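Local coordinates for amphoterin-induced protein 1 (Mus musculus, PDB 2XOT) that promotes the growth and fasciculation of neurites, may mediate homophilic and heterophilic cell-cell adhesion, and dimerises through its leucine-rich repeats, at residues B[212-215]-B[220-223]; B[56-61]-B[84-89]; B[262-267]-B[331-336]; B[14-17]-B[22-25]. All coordinates share one frame; numbering follows the deposited sequence.

Interaction 1 (B[212-215]-B[220-223]); sequences SHWQ and SSVM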
loop_
_atom_site.group_PDB
_atom_site.type_symbol
_atom_site.label_atom_id
_atom_site.label_comp_id
_atom_site.label_asym_id
_atom_site.label_seq_id
_atom_site.Cartn_x
_atom_site.Cartn_y
_atom_site.Cartn_z
ATOM N N SER B 212 13.023 1.711 29.562
ATOM C CA SER B 212 12.575 2.895 30.298
ATOM C C SER B 212 12.675 4.138 29.409
ATOM O O SER B 212 11.747 4.923 29.322
ATOM C CB SER B 212 13.408 3.068 31.574
ATOM O OG SER B 212 13.070 4.263 32.262
ATOM N N HIS B 213 13.792 4.289 28.715
ATOM C CA HIS B 213 13.923 5.340 27.740
ATOM C C HIS B 213 12.851 5.241 26.646
ATOM O O HIS B 213 12.149 6.214 26.373
ATOM C CB HIS B 213 15.328 5.336 27.127
ATOM C CG HIS B 213 15.501 6.348 26.040
ATOM N ND1 HIS B 213 15.283 7.689 26.252
ATOM C CD2 HIS B 213 15.815 6.215 24.732
ATOM C CE1 HIS B 213 15.467 8.343 25.122
ATOM N NE2 HIS B 213 15.798 7.473 24.183
ATOM N N TRP B 214 12.700 4.055 26.049
ATOM C CA TRP B 214 11.732 3.854 24.975
ATOM C C TRP B 214 10.316 4.180 25.420
ATOM O O TRP B 214 9.510 4.723 24.644
ATOM C CB TRP B 214 11.787 2.408 24.464
ATOM C CG TRP B 214 13.072 2.022 23.781
ATOM C CD1 TRP B 214 14.291 2.618 23.889
ATOM C CD2 TRP B 214 13.256 0.903 22.919
ATOM N NE1 TRP B 214 15.219 1.945 23.124
ATOM C CE2 TRP B 214 14.601 0.890 22.521
ATOM C CE3 TRP B 214 12.403 -0.085 22.434
ATOM C CZ2 TRP B 214 15.116 -0.070 21.660
ATOM C CZ3 TRP B 214 12.918 -1.041 21.589
ATOM C CH2 TRP B 214 14.258 -1.026 21.213
ATOM N N GLN B 215 10.012 3.860 26.675
ATOM C CA GLN B 215 8.716 4.193 27.263
ATOM C C GLN B 215 8.500 5.713 27.434
ATOM O O GLN B 215 7.440 6.248 27.101
ATOM C CB GLN B 215 8.577 3.505 28.618
ATOM C CG GLN B 215 7.187 3.607 29.194
ATOM C CD GLN B 215 7.102 3.083 30.599
ATOM O OE1 GLN B 215 7.902 3.439 31.453
ATOM N NE2 GLN B 215 6.128 2.215 30.842
ATOM N N SER B 220 6.004 3.014 20.038
ATOM C CA SER B 220 4.900 2.058 19.891
ATOM C C SER B 220 5.275 0.671 20.297
ATOM O O SER B 220 4.464 -0.047 20.865
ATOM C CB SER B 220 4.446 2.009 18.449
ATOM O OG SER B 220 4.107 3.304 18.034
ATOM N N SER B 221 6.518 0.298 19.996
ATOM C CA SER B 221 7.048 -1.024 20.348
ATOM C C SER B 221 6.921 -1.297 21.862
ATOM O O SER B 221 6.773 -2.446 22.282
ATOM C CB SER B 221 8.510 -1.152 19.876
ATOM O OG SER B 221 9.354 -0.149 20.435
ATOM N N VAL B 222 6.978 -0.238 22.670
ATOM C CA VAL B 222 6.747 -0.341 24.113
ATOM C C VAL B 222 5.294 -0.030 24.504
ATOM O O VAL B 222 4.646 -0.827 25.185
ATOM C CB VAL B 222 7.707 0.591 24.887
ATOM C CG1 VAL B 222 7.255 0.762 26.334
ATOM C CG2 VAL B 222 9.127 0.038 24.841
ATOM N N MET B 223 4.773 1.112 24.069
ATOM C CA MET B 223 3.406 1.511 24.444
ATOM C C MET B 223 2.338 0.456 24.070
ATOM O O MET B 223 1.428 0.189 24.855
ATOM C CB MET B 223 3.044 2.866 23.839
ATOM C CG MET B 223 3.954 4.005 24.251
ATOM S SD MET B 223 4.231 4.179 26.024
ATOM C CE MET B 223 5.713 3.242 26.167
#
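W214 and Q215 pack against V222 and M223 in a buried, apolar helix-to-helix contact within the LRRCT region, the C-terminal cap of the leucine-rich repeats. The first pair lies near the end of helix 205-216 and the second on the short helix 220-223, which follows after a brief turn. V222 stands in the middle, and its two methyls divide the work. CG2 reaches W214 CB at 3.6 Å and then lies at the edge of the indole, near the ring plane, while CG1 sits against Q215 CB at 3.8 Å. The valine crosses both of these side chains at about a right angle.

M223, partly exposed like Q215, completes the contact at its margin. Its chain bends at chi2 and again at chi3 (94°, away from a staggered value), which swings the terminal methyl back over the other helix. There CE approaches Q215 CA at 3.3 Å and Q215 CG at 3.4 Å, a tight fit for carbon atoms. Q215 keeps an extended chain, and its CA, CB and CG provide the surface for V222 and M223. Beside the indole, S221 OG comes obliquely to W214 CE3 at 3.6 Å.

L194 and L219 also pack on W214, and F241 touches both Q215 and V222, tying the helix pair to the rest of the cap. The buried S221 hydroxyl is hydrogen-bonded to the backbone O of K191. Cohesion between the helices therefore rests on dispersion and the exclusion of water, with the hydroxyl's polar demand met by a third part of the chain.

Interaction 2 (B[56-61]-B[84-89]); sequences AEWTPT and FVPVPN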
loop_
_atom_site.group_PDB
_atom_site.type_symbol
_atom_site.label_atom_id
_atom_site.label_comp_id
_atom_site.label_asym_id
_atom_site.label_seq_id
_atom_site.Cartn_x
_atom_site.Cartn_y
_atom_site.Cartn_z
ATOM N N ALA B 56 12.053 -24.094 -8.198
ATOM C CA ALA B 56 12.584 -23.178 -9.205
ATOM C C ALA B 56 11.574 -22.768 -10.286
ATOM O O ALA B 56 11.546 -21.611 -10.712
ATOM C CB ALA B 56 13.835 -23.789 -9.869
ATOM N N GLU B 57 10.765 -23.723 -10.733
ATOM C CA GLU B 57 9.818 -23.483 -11.814
ATOM C C GLU B 57 8.377 -23.587 -11.331
ATOM O O GLU B 57 7.520 -24.120 -12.035
ATOM C CB GLU B 57 10.050 -24.502 -12.946
ATOM C CG GLU B 57 11.492 -24.563 -13.479
ATOM C CD GLU B 57 11.881 -23.347 -14.301
ATOM O OE1 GLU B 57 10.972 -22.692 -14.869
ATOM O OE2 GLU B 57 13.104 -23.060 -14.396
ATOM N N TRP B 58 8.076 -23.076 -10.140
ATOM C CA TRP B 58 6.676 -22.998 -9.746
ATOM C C TRP B 58 5.847 -22.217 -10.796
ATOM O O TRP B 58 4.668 -22.477 -10.946
ATOM C CB TRP B 58 6.502 -22.426 -8.320
ATOM C CG TRP B 58 6.937 -20.991 -8.134
ATOM C CD1 TRP B 58 8.206 -20.537 -7.915
ATOM C CD2 TRP B 58 6.087 -19.833 -8.120
ATOM N NE1 TRP B 58 8.202 -19.159 -7.777
ATOM C CE2 TRP B 58 6.917 -18.706 -7.913
ATOM C CE3 TRP B 58 4.708 -19.637 -8.286
ATOM C CZ2 TRP B 58 6.405 -17.403 -7.843
ATOM C CZ3 TRP B 58 4.210 -18.357 -8.222
ATOM C CH2 TRP B 58 5.055 -17.253 -7.997
ATOM N N THR B 59 6.457 -21.285 -11.527
ATOM C CA THR B 59 5.780 -20.597 -12.641
ATOM C C THR B 59 6.732 -20.409 -13.836
ATOM O O THR B 59 7.568 -19.511 -13.844
ATOM C CB THR B 59 5.147 -19.210 -12.219
ATOM O OG1 THR B 59 4.651 -18.527 -13.378
ATOM C CG2 THR B 59 6.154 -18.301 -11.530
ATOM N N PRO B 60 6.635 -21.282 -14.848
ATOM C CA PRO B 60 7.456 -21.062 -16.036
ATOM C C PRO B 60 7.188 -19.722 -16.723
ATOM O O PRO B 60 8.088 -19.170 -17.360
ATOM C CB PRO B 60 7.059 -22.236 -16.950
ATOM C CG PRO B 60 6.556 -23.313 -16.000
ATOM C CD PRO B 60 5.855 -22.534 -14.924
ATOM N N THR B 61 5.973 -19.194 -16.582
ATOM C CA THR B 61 5.553 -18.002 -17.329
ATOM C C THR B 61 6.368 -16.732 -17.060
ATOM O O THR B 61 6.919 -16.150 -18.023
ATOM C CB THR B 61 4.041 -17.719 -17.160
ATOM O OG1 THR B 61 3.320 -18.503 -18.122
ATOM C CG2 THR B 61 3.712 -16.229 -17.376
ATOM N N PHE B 84 12.352 -16.775 -6.806
ATOM C CA PHE B 84 11.874 -15.402 -6.927
ATOM C C PHE B 84 12.396 -14.696 -8.168
ATOM O O PHE B 84 12.135 -13.511 -8.383
ATOM C CB PHE B 84 12.210 -14.658 -5.646
ATOM C CG PHE B 84 11.622 -15.300 -4.418
ATOM C CD1 PHE B 84 10.259 -15.490 -4.303
ATOM C CD2 PHE B 84 12.429 -15.740 -3.387
ATOM C CE1 PHE B 84 9.715 -16.072 -3.178
ATOM C CE2 PHE B 84 11.883 -16.340 -2.261
ATOM C CZ PHE B 84 10.524 -16.503 -2.162
ATOM N N VAL B 85 13.098 -15.439 -9.027
ATOM C CA VAL B 85 13.476 -14.920 -10.348
ATOM C C VAL B 85 12.279 -14.468 -11.231
ATOM O O VAL B 85 12.383 -13.424 -11.901
ATOM C CB VAL B 85 14.344 -15.948 -11.114
ATOM C CG1 VAL B 85 14.517 -15.542 -12.565
ATOM C CG2 VAL B 85 15.701 -16.101 -10.427
ATOM N N PRO B 86 11.147 -15.226 -11.230
ATOM C CA PRO B 86 9.992 -14.842 -12.041
ATOM C C PRO B 86 9.122 -13.694 -11.520
ATOM O O PRO B 86 8.268 -13.200 -12.288
ATOM C CB PRO B 86 9.135 -16.120 -12.087
ATOM C CG PRO B 86 9.658 -17.005 -11.058
ATOM C CD PRO B 86 10.883 -16.452 -10.462
ATOM N N VAL B 87 9.316 -13.280 -10.260
ATOM C CA VAL B 87 8.471 -12.261 -9.611
ATOM C C VAL B 87 9.305 -11.076 -9.130
ATOM O O VAL B 87 9.315 -10.733 -7.934
ATOM C CB VAL B 87 7.669 -12.875 -8.459
ATOM C CG1 VAL B 87 6.606 -13.809 -9.017
ATOM C CG2 VAL B 87 8.584 -13.612 -7.450
ATOM N N PRO B 88 10.007 -10.418 -10.073
ATOM C CA PRO B 88 10.974 -9.377 -9.713
ATOM C C PRO B 88 10.398 -8.127 -9.071
ATOM O O PRO B 88 11.119 -7.414 -8.359
ATOM C CB PRO B 88 11.600 -9.006 -11.055
ATOM C CG PRO B 88 10.587 -9.410 -12.082
ATOM C CD PRO B 88 9.948 -10.635 -11.530
ATOM N N ASN B 89 9.125 -7.855 -9.341
ATOM C CA ASN B 89 8.468 -6.629 -8.879
ATOM C C ASN B 89 7.542 -6.831 -7.665
ATOM O O ASN B 89 6.730 -5.965 -7.326
ATOM C CB ASN B 89 7.679 -6.072 -10.037
ATOM C CG ASN B 89 8.553 -5.760 -11.213
ATOM O OD1 ASN B 89 8.255 -6.145 -12.346
ATOM N ND2 ASN B 89 9.648 -5.068 -10.954
#
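T59 and P86 are the nearest CA pair, 7.2 Å apart, and neither 56-61 nor 84-89 forms a regular helix or strand. These are irregular loops on successive turns of the repeat coil, the first in LRR 1 and the second running from LRR 2 into LRR 3. A weak bond from V87 N to F84 O, 3.4 Å long, helps curl the second loop.

Side chains fill the gap. T59 places its methyl between the backbone N and the carbonyl carbon, and CG2 is caught between two rings: it stands 3.5 Å above the centre of the W58 indole and 3.7 Å from P86 CB. W58, with CG also turned in over its own backbone (chi1 65°), extends its ring across to the next repeat. Its CZ2 meets V87 CG1 at 3.8 Å, the two side chains crossing at about a right angle, while P86 CG comes obliquely to NE1 at 4.2 Å.

Bonding of W58 NE1 to A83 O helps to fix the rotation of the indole, and the carbonyl of P86 takes part in a backbone bond with L63. The buried indole N-H is thus satisfied, and its bond joins the two turns together with the apolar packing of W58 and T59 on P86 and V87.

Interaction 3 (B[262-267]-B[331-336]); sequences DTLTIR and VELKVY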
loop_
_atom_site.group_PDB
_atom_site.type_symbol
_atom_site.label_atom_id
_atom_site.label_comp_id
_atom_site.label_asym_id
_atom_site.label_seq_id
_atom_site.Cartn_x
_atom_site.Cartn_y
_atom_site.Cartn_z
ATOM N N ASP B 262 34.420 23.606 18.626
ATOM C CA ASP B 262 33.984 22.289 18.162
ATOM C C ASP B 262 33.021 22.423 16.990
ATOM O O ASP B 262 32.358 23.450 16.815
ATOM C CB ASP B 262 33.286 21.505 19.277
ATOM C CG ASP B 262 34.249 20.868 20.253
ATOM O OD1 ASP B 262 35.467 20.897 19.992
ATOM O OD2 ASP B 262 33.783 20.311 21.282
ATOM N N THR B 263 32.965 21.368 16.191
ATOM C CA THR B 263 31.968 21.236 15.154
ATOM C C THR B 263 31.080 20.083 15.589
ATOM O O THR B 263 31.578 19.016 15.919
ATOM C CB THR B 263 32.619 20.991 13.791
ATOM O OG1 THR B 263 33.338 22.176 13.398
ATOM C CG2 THR B 263 31.566 20.663 12.743
ATOM N N LEU B 264 29.767 20.318 15.613
ATOM C CA LEU B 264 28.815 19.442 16.294
ATOM C C LEU B 264 27.538 19.330 15.459
ATOM O O LEU B 264 27.025 20.339 14.991
ATOM C CB LEU B 264 28.466 20.068 17.662
ATOM C CG LEU B 264 28.047 19.203 18.858
ATOM C CD1 LEU B 264 27.248 20.034 19.857
ATOM C CD2 LEU B 264 27.252 18.006 18.444
ATOM N N THR B 265 27.039 18.103 15.281
ATOM C CA THR B 265 25.721 17.859 14.692
ATOM C C THR B 265 24.822 17.161 15.708
ATOM O O THR B 265 25.203 16.124 16.270
ATOM C CB THR B 265 25.807 16.985 13.425
ATOM O OG1 THR B 265 26.651 17.619 12.459
ATOM C CG2 THR B 265 24.416 16.774 12.803
ATOM N N ILE B 266 23.634 17.727 15.935
ATOM C CA ILE B 266 22.629 17.114 16.809
ATOM C C ILE B 266 21.348 16.750 16.048
ATOM O O ILE B 266 20.675 17.611 15.495
ATOM C CB ILE B 266 22.252 18.017 18.002
ATOM C CG1 ILE B 266 23.524 18.376 18.792
ATOM C CG2 ILE B 266 21.189 17.282 18.849
ATOM C CD1 ILE B 266 23.325 19.111 20.100
ATOM N N ARG B 267 21.037 15.460 16.025
ATOM C CA ARG B 267 19.832 14.953 15.377
ATOM C C ARG B 267 18.557 15.275 16.166
ATOM O O ARG B 267 18.561 15.300 17.390
ATOM C CB ARG B 267 19.929 13.434 15.222
ATOM C CG ARG B 267 20.924 12.976 14.173
ATOM C CD ARG B 267 20.821 11.481 13.947
ATOM N NE ARG B 267 19.538 11.133 13.328
ATOM C CZ ARG B 267 18.481 10.619 13.966
ATOM N NH1 ARG B 267 18.509 10.366 15.277
ATOM N NH2 ARG B 267 17.378 10.364 13.279
ATOM N N VAL B 331 17.215 19.268 23.512
ATOM C CA VAL B 331 18.614 18.923 23.739
ATOM C C VAL B 331 19.267 20.124 24.421
ATOM O O VAL B 331 19.031 21.254 24.001
ATOM C CB VAL B 331 19.353 18.569 22.410
ATOM C CG1 VAL B 331 18.536 17.564 21.592
ATOM C CG2 VAL B 331 19.645 19.824 21.561
ATOM N N GLU B 332 20.028 19.877 25.497
ATOM C CA GLU B 332 20.762 20.927 26.208
ATOM C C GLU B 332 22.220 20.864 25.787
ATOM O O GLU B 332 22.801 19.778 25.722
ATOM C CB GLU B 332 20.654 20.785 27.732
ATOM C CG GLU B 332 21.072 22.084 28.455
ATOM C CD GLU B 332 20.831 22.092 29.960
ATOM O OE1 GLU B 332 20.581 21.007 30.555
ATOM O OE2 GLU B 332 20.909 23.208 30.550
ATOM N N LEU B 333 22.782 22.019 25.445
ATOM C CA LEU B 333 24.173 22.130 25.046
ATOM C C LEU B 333 24.877 22.924 26.122
ATOM O O LEU B 333 24.391 23.971 26.529
ATOM C CB LEU B 333 24.300 22.851 23.699
ATOM C CG LEU B 333 25.704 23.076 23.105
ATOM C CD1 LEU B 333 26.454 21.766 22.932
ATOM C CD2 LEU B 333 25.598 23.810 21.768
ATOM N N LYS B 334 26.003 22.402 26.600
ATOM C CA LYS B 334 26.850 23.125 27.538
ATOM C C LYS B 334 28.175 23.359 26.839
ATOM O O LYS B 334 28.731 22.437 26.230
ATOM C CB LYS B 334 27.030 22.320 28.818
ATOM N N VAL B 335 28.669 24.591 26.886
ATOM C CA VAL B 335 29.912 24.941 26.188
ATOM C C VAL B 335 31.018 25.379 27.159
ATOM O O VAL B 335 30.863 26.340 27.890
ATOM C CB VAL B 335 29.661 26.041 25.137
ATOM C CG1 VAL B 335 30.912 26.281 24.268
ATOM C CG2 VAL B 335 28.466 25.651 24.269
ATOM N N TYR B 336 32.133 24.658 27.150
ATOM C CA TYR B 336 33.300 25.056 27.912
ATOM C C TYR B 336 33.963 26.249 27.251
ATOM O O TYR B 336 34.024 26.326 26.025
ATOM C CB TYR B 336 34.285 23.902 28.000
ATOM C CG TYR B 336 33.777 22.784 28.863
ATOM C CD1 TYR B 336 33.700 22.940 30.235
ATOM C CD2 TYR B 336 33.367 21.571 28.308
ATOM C CE1 TYR B 336 33.234 21.928 31.043
ATOM C CE2 TYR B 336 32.894 20.540 29.115
ATOM C CZ TYR B 336 32.834 20.730 30.482
ATOM O OH TYR B 336 32.363 19.738 31.315
#
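I266 reaches from strand 264-266 toward V331 of strand 326-336, and its side chain can be followed atom by atom. The bond from CA to CB is aimed at the opposite segment, whose nearest CA, that of V331, is 8.2 Å from the CA of I266. At CB the chain forks. The CG2 branch, anti to the backbone N, makes the closest touch: it lies 3.8 Å from V331 CG1 and 4.0 Å from V331 CG2. The other branch leaves through CG1, which is anti to the carbonyl carbon (chi1 -56°), and continues extended to CD1. That terminal methyl comes within 4.0 Å of V331 CG2, so both ends of the isoleucine bear on the valine. The two side chains meet tip to tip.

Two residues along, L264 and L333 repeat the approach in another manner. They run past one another in opposite directions, and one methyl of each makes the touch, with L264 CD1 at 3.6 Å from L333 CD1. Only carbon is involved in both pairs.

The contact bridges the two sheets of the immunoglobulin I-set domain. Strand 264-266 is bonded through its backbone to strand 302-305, with L264 paired to F305 and I266 to L303. Strand 326-336 belongs to the facing sheet, between strands 257-259 and 314-321. L333 also packs on F305 and A258, and V331 on Y316, so the four side chains form part of the apolar filling of the sandwich.

Interaction 4 (B[14-17]-B[22-25]); sequences ANCL and ILSC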
loop_
_atom_site.group_PDB
_atom_site.type_symbol
_atom_site.label_atom_id
_atom_site.label_comp_id
_atom_site.label_asym_id
_atom_site.label_seq_id
_atom_site.Cartn_x
_atom_site.Cartn_y
_atom_site.Cartn_z
ATOM N N ALA B 14 -6.999 -23.951 -12.907
ATOM C CA ALA B 14 -8.039 -24.907 -12.512
ATOM C C ALA B 14 -8.789 -24.635 -11.201
ATOM O O ALA B 14 -10.023 -24.630 -11.166
ATOM C CB ALA B 14 -7.432 -26.322 -12.454
ATOM N N ASN B 15 -8.065 -24.465 -10.118
ATOM C CA ASN B 15 -8.697 -24.316 -8.809
ATOM C C ASN B 15 -8.717 -22.853 -8.301
ATOM O O ASN B 15 -8.668 -22.594 -7.091
ATOM C CB ASN B 15 -7.984 -25.234 -7.819
ATOM C CG ASN B 15 -8.255 -26.682 -8.102
ATOM O OD1 ASN B 15 -9.291 -27.202 -7.720
ATOM N ND2 ASN B 15 -7.348 -27.326 -8.800
ATOM N N CYS B 16 -8.835 -21.920 -9.244
ATOM C CA CYS B 16 -8.770 -20.496 -8.947
ATOM C C CYS B 16 -10.045 -19.773 -9.305
ATOM O O CYS B 16 -10.806 -20.178 -10.181
ATOM C CB CYS B 16 -7.635 -19.858 -9.735
ATOM S SG CYS B 16 -6.050 -20.502 -9.298
ATOM N N LEU B 17 -10.251 -18.677 -8.606
ATOM C CA LEU B 17 -11.218 -17.675 -8.962
ATOM C C LEU B 17 -10.394 -16.571 -9.569
ATOM O O LEU B 17 -9.478 -16.071 -8.939
ATOM C CB LEU B 17 -11.871 -17.116 -7.714
ATOM C CG LEU B 17 -13.090 -17.748 -7.070
ATOM C CD1 LEU B 17 -13.160 -17.269 -5.590
ATOM C CD2 LEU B 17 -14.311 -17.333 -7.871
ATOM N N ILE B 22 -6.697 -10.339 -10.152
ATOM C CA ILE B 22 -6.582 -11.105 -8.909
ATOM C C ILE B 22 -6.921 -12.603 -9.080
ATOM O O ILE B 22 -8.009 -12.941 -9.535
ATOM C CB ILE B 22 -7.521 -10.528 -7.842
ATOM C CG1 ILE B 22 -7.037 -9.123 -7.437
ATOM C CG2 ILE B 22 -7.612 -11.470 -6.612
ATOM C CD1 ILE B 22 -7.873 -8.493 -6.358
ATOM N N LEU B 23 -5.993 -13.493 -8.709
ATOM C CA LEU B 23 -6.293 -14.936 -8.683
ATOM C C LEU B 23 -6.469 -15.316 -7.242
ATOM O O LEU B 23 -5.566 -15.130 -6.457
ATOM C CB LEU B 23 -5.162 -15.784 -9.271
ATOM C CG LEU B 23 -4.765 -15.702 -10.751
ATOM C CD1 LEU B 23 -4.397 -17.093 -11.264
ATOM C CD2 LEU B 23 -5.783 -15.000 -11.649
ATOM N N SER B 24 -7.634 -15.820 -6.889
ATOM C CA SER B 24 -7.875 -16.341 -5.537
ATOM C C SER B 24 -7.949 -17.867 -5.646
ATOM O O SER B 24 -8.920 -18.388 -6.182
ATOM C CB SER B 24 -9.192 -15.758 -4.986
ATOM O OG SER B 24 -9.476 -16.179 -3.647
ATOM N N CYS B 25 -6.914 -18.566 -5.167
ATOM C CA CYS B 25 -6.840 -20.026 -5.268
ATOM C C CYS B 25 -6.624 -20.677 -3.876
ATOM O O CYS B 25 -5.883 -21.661 -3.729
ATOM C CB CYS B 25 -5.718 -20.426 -6.231
ATOM S SG CYS B 25 -5.485 -19.377 -7.686
#
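C16 and C25 both turn their sulfurs anti to the carbonyl carbon, at chi1 -63° and -37°, and these torsions direct the two SG atoms at each other. They are joined in a disulfide of 2.0 Å, with a torsion about the S-S bond of 104°, not far from the preferred right angle. The CA atoms of C16 and C25 are 4.2 Å apart.

One step further along, L17 and S24 form an antiparallel hydrogen-bonded pair. L17 N donates to S24 O at 2.8 Å, and S24 N returns a bond of 2.8 Å to L17 O. Both are nearly straight at the hydrogen, but they use their acceptors differently: S24 N lies in the plane of the L17 carbonyl, whereas L17 N is tilted well out of the plane of the S24 carbonyl. Each oxygen receives a second, weaker CA-H contact, S24 O from C16 CA at 3.5 Å and L17 O from L23 CA at 3.4 Å.

L17 and S24 send their side chains to the same face of the sheet, with L17 CB and S24 CB 4.1 Å apart. Here the second subunit packs, its Q145 on L17, its Y120 on S24 and its Y142 on I22. L23 instead packs on P13, P38 and L44, and its backbone bonds to L43 and D45 continue the sheet into strand 43-45. A disulfide-locked antiparallel hairpin placed at the end of the parallel repeat sheet is the hallmark of the LRRNT cap, which here also contributes to the dimer interface.

How the interactions relate
The four contacts follow one another along the chain in the order 4, 2, 1, 3, and none touches another. Interactions 4 and 2 are neighbours at the N-terminal end of the repeat coil, with centres 18 Å apart: the first caps the sheet, the second joins loops of successive repeats. Interaction 1 belongs to the opposite cap, its centre 43 Å from that of interaction 4. Interaction 3 lies in the following immunoglobulin domain, 26 Å from interaction 1 and 60 Å from interaction 4 between centres. Of the four, interaction 4 alone meets the second subunit, and its N15 side chain is about 10 Å from an N-acetylglucosamine of the glycan attached at N50.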